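Local structure of soluble lytic murein transglycosylase (Pseudomonas aeruginosa, 5OHU) at residues D129-Y132 against G133-Q136; T340-W343 against R344-A348. The protein is a lytic transglycosylase that turns over peptidoglycan, cleaving the glycan strands of the bacterial cell wall by both exolytic and endolytic routes. All blocks are in the same frame, centred on the assembly; numbering follows the deposited sequence.

Interaction 1 of 2, residues D129-Y132 against G133-Q136; sequences DCLY and GQYQ. With PO4 (phosphate ion), chain F.
One face of helix 126-138 carries Tyr132 with Gln136 a turn further on, an i to i+4 pair in which an amide side chain lies against a phenol ring. Gln136 CG sits over one face of the Tyr132 ring, 4.3 Å from its centroid and 15° off the normal, a CH-pi contact. Beyond it the amide slants across the rim, its plane 35° from the ring, and brings Gln136 OE1 to 3.3 Å from Tyr132 CE2. The other end of this amide is held by the next helix, 142-153, where Thr148 OG1 pairs with Gln136 NE2. Such helix-to-helix packing is the building principle of this largely helical chain, with almost no strand, and the disulfide from Cys130 to Cys163 ties the same helix covalently to helix 161-172.

With CG anti to the backbone N (chi1 -176°), the Tyr132 ring stands out from the helix and leans toward its C-terminal end, beside Tyr135, whose CD2 lies 4.1 Å from Tyr132 CE1. Tyr132 OH donates to O1 of a phosphate ion at 2.8 Å, near the ring plane. Tyr135 OH stands 3.3 Å from phosphate O2. The ion probably came from the crystallisation liquor.

Interaction 2 of 2, residues T340-W343 against R344-A348; sequences TSRW and RYWQA
Thr340 and Arg344 meet where helix 341-354 begins, and the carbonyl of Thr340 serves the arginine twice. Arg344 N donates to Thr340 O at 3.1 Å, nearly along the C=O axis, whereas Arg344 NE reaches the same oxygen only in a weak bond of 3.5 Å. A bend at chi3 folds the arginine back over the first turn, with Arg344 NH2 4.1 Å from Ser341 CB; the charge is answered by a salt bridge from NH2 to Glu371.

The other backbone acceptors of the turn are used in sequence. Ser341 O takes Tyr345 N, Arg342 O takes Trp346 N, and Trp343 O takes Gln347 N at 2.9 Å, this last donor standing 37° out of the carbonyl plane.

Trp343 and Trp346 meet obliquely, their planes 48° apart, with Trp343 CE3 packed 3.6 Å from Trp346 CB. Their indole nitrogens part company: Trp343 NE1 donates to Glu311, which also forms a salt bridge with Arg342 NH1, while Arg342 NE is hydrogen-bonded to Tyr375 OH; Trp346 NE1 donates to Glu600 on helix 595-600. Tyr345 OH is likewise engaged with Asp596 of that helix and with Arg382, while Ser341 OG pairs with Asp373. Helix 595-600 is thereby fastened to helix 341-354 through two aromatic side chains.

At the start of the helix, Trp343 N has no carbonyl one turn earlier in the helix to use. Thr340 OG1, also hydrogen-bonded to Leu337 O and thus engaged twice, accepts from Trp343 N instead at 3.2 Å and 170°, the side-chain bond characteristic of a threonine N-cap.

Overall arrangement
Read from the N terminus, the chain passes through interaction 1 on helix 126-138 and reaches interaction 2 about two hundred residues later, at the start of helix 341-354. Each joins adjoining segments of a single helix, so neither closes a loop; they follow in series and neither nest nor cross. The centres of interactions 1 and 2 lie about 48 Å apart, and the nearest atoms of interactions 1 and 2 about 32 Å apart. The first packs its helix against helices 112-118, 142-153 and 161-172, all close in sequence. The second joins more distant parts of the sequence, reaching helices 360-368 and 374-383 and, near the C terminus, helix 595-600. Together they mark two well-separated points on one large, ring-like helical chain.

Interaction 1 of 2, residues D129-Y132 against G133-Q136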
ATOM      1  N   ASP A 129     -19.860 -14.192   3.590  1.00 15.40           N
ATOM      2  CA  ASP A 129     -20.323 -14.169   2.206  1.00 19.91           C
ATOM      3  C   ASP A 129     -20.771 -15.553   1.758  1.00 15.81           C
ATOM      4  O   ASP A 129     -21.815 -15.705   1.114  1.00 18.19           O
ATOM      5  CB  ASP A 129     -19.219 -13.633   1.286  1.00 19.87           C
ATOM      6  CG  ASP A 129     -18.758 -12.234   1.669  1.00 27.05           C
ATOM      7  OD1 ASP A 129     -19.428 -11.573   2.500  1.00 28.75           O
ATOM      8  OD2 ASP A 129     -17.724 -11.786   1.125  1.00 31.25           O
ATOM      9  N   CYS A 130     -20.023 -16.586   2.131  1.00 15.85           N
ATOM     10  CA  CYS A 130     -20.414 -17.936   1.728  1.00 14.61           C
ATOM     11  C   CYS A 130     -21.670 -18.397   2.445  1.00 20.61           C
ATOM     12  O   CYS A 130     -22.564 -18.977   1.813  1.00 19.25           O
ATOM     13  CB  CYS A 130     -19.253 -18.891   1.958  1.00 18.32           C
ATOM     14  SG  CYS A 130     -18.053 -18.606   0.617  1.00 34.40           S
ATOM     15  N   LEU A 131     -21.774 -18.122   3.754  1.00 15.06           N
ATOM     16  CA  LEU A 131     -23.020 -18.396   4.461  1.00 15.33           C
ATOM     17  C   LEU A 131     -24.176 -17.633   3.829  1.00 16.34           C
ATOM     18  O   LEU A 131     -25.294 -18.149   3.743  1.00 16.13           O
ATOM     19  CB  LEU A 131     -22.863 -18.033   5.938  1.00 15.56           C
ATOM     20  CG  LEU A 131     -21.882 -18.948   6.681  1.00 20.15           C
ATOM     21  CD1 LEU A 131     -21.578 -18.418   8.071  1.00 15.81           C
ATOM     22  CD2 LEU A 131     -22.477 -20.335   6.760  1.00 15.63           C
ATOM     23  N   TYR A 132     -23.926 -16.405   3.359  1.00 15.37           N
ATOM     24  CA  TYR A 132     -25.004 -15.645   2.726  1.00 15.49           C
ATOM     25  C   TYR A 132     -25.429 -16.281   1.411  1.00 16.54           C
ATOM     26  O   TYR A 132     -26.628 -16.346   1.105  1.00 15.56           O
ATOM     27  CB  TYR A 132     -24.578 -14.196   2.507  1.00 16.60           C
ATOM     28  CG  TYR A 132     -25.672 -13.319   1.955  1.00 20.86           C
ATOM     29  CD1 TYR A 132     -26.863 -13.117   2.667  1.00 17.97           C
ATOM     30  CD2 TYR A 132     -25.516 -12.689   0.715  1.00 21.68           C
ATOM     31  CE1 TYR A 132     -27.875 -12.302   2.155  1.00 18.83           C
ATOM     32  CE2 TYR A 132     -26.508 -11.865   0.191  1.00 26.42           C
ATOM     33  CZ  TYR A 132     -27.679 -11.669   0.913  1.00 30.96           C
ATOM     34  OH  TYR A 132     -28.651 -10.856   0.379  1.00 32.11           O
ATOM     35  N   GLY A 133     -24.464 -16.753   0.617  1.00 16.53           N
ATOM     36  CA  GLY A 133     -24.816 -17.519  -0.570  1.00 15.05           C
ATOM     37  C   GLY A 133     -25.675 -18.731  -0.250  1.00 15.20           C
ATOM     38  O   GLY A 133     -26.646 -19.020  -0.954  1.00 27.56           O
ATOM     39  N   GLN A 134     -25.335 -19.451   0.822  1.00 19.59           N
ATOM     40  CA  GLN A 134     -26.174 -20.564   1.260  1.00 18.70           C
ATOM     41  C   GLN A 134     -27.587 -20.088   1.567  1.00 23.52           C
ATOM     42  O   GLN A 134     -28.572 -20.727   1.173  1.00 25.31           O
ATOM     43  CB  GLN A 134     -25.570 -21.249   2.494  1.00 20.65           C
ATOM     44  CG  GLN A 134     -24.284 -22.042   2.236  1.00 24.53           C
ATOM     45  CD  GLN A 134     -23.679 -22.648   3.508  1.00 25.85           C
ATOM     46  OE1 GLN A 134     -22.465 -22.591   3.717  1.00 29.33           O
ATOM     47  NE2 GLN A 134     -24.527 -23.216   4.367  1.00 20.72           N
ATOM     48  N   TYR A 135     -27.709 -18.961   2.263  1.00 21.14           N
ATOM     49  CA  TYR A 135     -29.036 -18.421   2.529  1.00 16.86           C
ATOM     50  C   TYR A 135     -29.794 -18.172   1.227  1.00 19.47           C
ATOM     51  O   TYR A 135     -30.988 -18.480   1.118  1.00 18.49           O
ATOM     52  CB  TYR A 135     -28.935 -17.125   3.331  1.00 16.48           C
ATOM     53  CG  TYR A 135     -30.241 -16.366   3.366  1.00 20.24           C
ATOM     54  CD1 TYR A 135     -31.195 -16.642   4.344  1.00 23.91           C
ATOM     55  CD2 TYR A 135     -30.538 -15.404   2.415  1.00 16.76           C
ATOM     56  CE1 TYR A 135     -32.390 -15.977   4.373  1.00 25.62           C
ATOM     57  CE2 TYR A 135     -31.739 -14.719   2.439  1.00 16.84           C
ATOM     58  CZ  TYR A 135     -32.657 -15.018   3.413  1.00 24.54           C
ATOM     59  OH  TYR A 135     -33.852 -14.354   3.473  1.00 31.22           O
ATOM     60  N   GLN A 136     -29.128 -17.561   0.244  1.00 17.45           N
ATOM     61  CA  GLN A 136     -29.801 -17.296  -1.021  1.00 22.99           C
ATOM     62  C   GLN A 136     -30.236 -18.593  -1.694  1.00 27.20           C
ATOM     63  O   GLN A 136     -31.356 -18.677  -2.204  1.00 26.10           O
ATOM     64  CB  GLN A 136     -28.904 -16.473  -1.946  1.00 20.95           C
ATOM     65  CG  GLN A 136     -28.564 -15.111  -1.385  1.00 21.54           C
ATOM     66  CD  GLN A 136     -27.536 -14.363  -2.200  1.00 28.28           C
ATOM     67  OE1 GLN A 136     -27.744 -13.200  -2.544  1.00 31.12           O
ATOM     68  NE2 GLN A 136     -26.416 -15.020  -2.514  1.00 26.92           N
TER
HETATM   69  P   PO4 F 705     -32.560 -10.442   1.466  1.00102.97           P
HETATM   70  O1  PO4 F 705     -31.285 -11.193   1.164  1.00102.53           O
HETATM   71  O2  PO4 F 705     -33.456 -11.272   2.357  1.00 91.92           O
HETATM   72  O3  PO4 F 705     -33.295 -10.132   0.180  1.00103.45           O
HETATM   73  O4  PO4 F 705     -32.192  -9.153   2.160  1.00107.37           O

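Interaction 2 of 2, residues T340-W343 against R344-A348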
ATOM      1  N   THR A 340      -2.816  15.347 -13.025  1.00 18.19           N
ATOM      2  CA  THR A 340      -1.806  15.199 -11.988  1.00 19.19           C
ATOM      3  C   THR A 340      -0.667  16.194 -12.164  1.00 21.68           C
ATOM      4  O   THR A 340      -0.321  16.609 -13.277  1.00 21.64           O
ATOM      5  CB  THR A 340      -1.233  13.796 -12.003  1.00 15.50           C
ATOM      6  OG1 THR A 340      -0.475  13.630 -13.208  1.00 13.48           O
ATOM      7  CG2 THR A 340      -2.384  12.776 -11.940  1.00 13.32           C
ATOM      8  N   SER A 341      -0.059  16.554 -11.038  1.00 19.08           N
ATOM      9  CA  SER A 341       1.118  17.407 -11.091  1.00 13.77           C
ATOM     10  C   SER A 341       2.248  16.746 -11.867  1.00 13.23           C
ATOM     11  O   SER A 341       3.032  17.437 -12.516  1.00 14.53           O
ATOM     12  CB  SER A 341       1.573  17.744  -9.676  1.00 16.72           C
ATOM     13  OG  SER A 341       1.676  16.556  -8.910  1.00 25.81           O
ATOM     14  N   ARG A 342       2.334  15.412 -11.820  1.00 12.95           N
ATOM     15  CA  ARG A 342       3.347  14.678 -12.572  1.00 19.18           C
ATOM     16  C   ARG A 342       3.282  14.990 -14.067  1.00 12.53           C
ATOM     17  O   ARG A 342       4.278  15.409 -14.677  1.00 14.43           O
ATOM     18  CB  ARG A 342       3.184  13.174 -12.331  1.00 15.45           C
ATOM     19  CG  ARG A 342       4.088  12.344 -13.227  1.00 20.79           C
ATOM     20  CD  ARG A 342       3.864  10.873 -13.036  1.00 11.85           C
ATOM     21  NE  ARG A 342       4.189  10.469 -11.672  1.00 13.87           N
ATOM     22  CZ  ARG A 342       3.374   9.737 -10.921  1.00 25.24           C
ATOM     23  NH1 ARG A 342       2.199   9.356 -11.416  1.00 30.69           N
ATOM     24  NH2 ARG A 342       3.733   9.401  -9.694  1.00 22.06           N
ATOM     25  N   TRP A 343       2.130  14.783 -14.685  1.00 12.67           N
ATOM     26  CA  TRP A 343       2.119  14.938 -16.134  1.00 17.63           C
ATOM     27  C   TRP A 343       1.944  16.381 -16.565  1.00 17.38           C
ATOM     28  O   TRP A 343       2.320  16.717 -17.696  1.00 13.69           O
ATOM     29  CB  TRP A 343       1.065  14.022 -16.766  1.00 15.93           C
ATOM     30  CG  TRP A 343       1.445  12.621 -16.468  1.00 12.37           C
ATOM     31  CD1 TRP A 343       0.772  11.711 -15.673  1.00 12.36           C
ATOM     32  CD2 TRP A 343       2.664  11.992 -16.853  1.00 12.04           C
ATOM     33  NE1 TRP A 343       1.501  10.553 -15.578  1.00 12.07           N
ATOM     34  CE2 TRP A 343       2.660  10.697 -16.296  1.00 12.83           C
ATOM     35  CE3 TRP A 343       3.752  12.390 -17.638  1.00 11.90           C
ATOM     36  CZ2 TRP A 343       3.705   9.800 -16.499  1.00 17.18           C
ATOM     37  CZ3 TRP A 343       4.787  11.507 -17.827  1.00 15.14           C
ATOM     38  CH2 TRP A 343       4.759  10.225 -17.260  1.00 15.76           C
ATOM     39  N   ARG A 344       1.437  17.251 -15.689  1.00 15.82           N
ATOM     40  CA  ARG A 344       1.555  18.681 -15.969  1.00 15.66           C
ATOM     41  C   ARG A 344       3.020  19.086 -15.980  1.00 18.49           C
ATOM     42  O   ARG A 344       3.464  19.841 -16.858  1.00 14.65           O
ATOM     43  CB  ARG A 344       0.770  19.505 -14.943  1.00 13.90           C
ATOM     44  CG  ARG A 344      -0.747  19.479 -15.149  1.00 18.94           C
ATOM     45  CD  ARG A 344      -1.468  20.441 -14.218  1.00 21.01           C
ATOM     46  NE  ARG A 344      -1.673  19.797 -12.925  1.00 40.30           N
ATOM     47  CZ  ARG A 344      -1.663  20.412 -11.746  1.00 47.59           C
ATOM     48  NH1 ARG A 344      -1.465  21.723 -11.680  1.00 44.63           N
ATOM     49  NH2 ARG A 344      -1.865  19.701 -10.639  1.00 47.43           N
ATOM     50  N   TYR A 345       3.802  18.560 -15.035  1.00 13.07           N
ATOM     51  CA  TYR A 345       5.225  18.863 -15.057  1.00 12.86           C
ATOM     52  C   TYR A 345       5.875  18.331 -16.324  1.00 13.26           C
ATOM     53  O   TYR A 345       6.619  19.052 -16.995  1.00 17.15           O
ATOM     54  CB  TYR A 345       5.947  18.303 -13.823  1.00 14.89           C
ATOM     55  CG  TYR A 345       7.443  18.494 -13.968  1.00 16.44           C
ATOM     56  CD1 TYR A 345       8.019  19.762 -13.770  1.00 16.59           C
ATOM     57  CD2 TYR A 345       8.270  17.431 -14.348  1.00 12.12           C
ATOM     58  CE1 TYR A 345       9.375  19.973 -13.936  1.00 12.47           C
ATOM     59  CE2 TYR A 345       9.634  17.619 -14.509  1.00 11.94           C
ATOM     60  CZ  TYR A 345      10.179  18.895 -14.299  1.00 21.43           C
ATOM     61  OH  TYR A 345      11.534  19.088 -14.459  1.00 11.93           O
ATOM     62  N   TRP A 346       5.638  17.058 -16.657  1.00 14.03           N
ATOM     63  CA  TRP A 346       6.373  16.491 -17.782  1.00 12.09           C
ATOM     64  C   TRP A 346       5.903  17.052 -19.120  1.00 17.00           C
ATOM     65  O   TRP A 346       6.707  17.134 -20.054  1.00 16.33           O
ATOM     66  CB  TRP A 346       6.319  14.964 -17.735  1.00 11.85           C
ATOM     67  CG  TRP A 346       7.329  14.443 -16.720  1.00 11.64           C
ATOM     68  CD1 TRP A 346       7.063  13.836 -15.528  1.00 14.60           C
ATOM     69  CD2 TRP A 346       8.762  14.566 -16.794  1.00 11.43           C
ATOM     70  NE1 TRP A 346       8.237  13.540 -14.865  1.00 11.47           N
ATOM     71  CE2 TRP A 346       9.294  13.989 -15.616  1.00 16.82           C
ATOM     72  CE3 TRP A 346       9.643  15.110 -17.736  1.00 11.35           C
ATOM     73  CZ2 TRP A 346      10.676  13.936 -15.362  1.00 14.22           C
ATOM     74  CZ3 TRP A 346      11.025  15.053 -17.490  1.00 11.15           C
ATOM     75  CH2 TRP A 346      11.523  14.468 -16.319  1.00 15.91           C
ATOM     76  N   GLN A 347       4.659  17.522 -19.219  1.00 14.64           N
ATOM     77  CA  GLN A 347       4.267  18.219 -20.439  1.00 13.34           C
ATOM     78  C   GLN A 347       5.107  19.479 -20.647  1.00 15.84           C
ATOM     79  O   GLN A 347       5.657  19.702 -21.735  1.00 14.14           O
ATOM     80  CB  GLN A 347       2.782  18.566 -20.412  1.00 13.17           C
ATOM     81  CG  GLN A 347       2.402  19.439 -21.598  1.00 16.52           C
ATOM     82  CD  GLN A 347       0.897  19.570 -21.762  1.00 23.22           C
ATOM     83  OE1 GLN A 347       0.343  20.637 -21.565  1.00 31.14           O
ATOM     84  NE2 GLN A 347       0.235  18.470 -22.107  1.00 27.70           N
ATOM     85  N   ALA A 348       5.211  20.316 -19.611  1.00 14.22           N
ATOM     86  CA  ALA A 348       6.048  21.510 -19.696  1.00 18.43           C
ATOM     87  C   ALA A 348       7.510  21.149 -19.951  1.00 22.86           C
ATOM     88  O   ALA A 348       8.167  21.761 -20.799  1.00 17.12           O
ATOM     89  CB  ALA A 348       5.920  22.329 -18.409  1.00 13.32           C
TER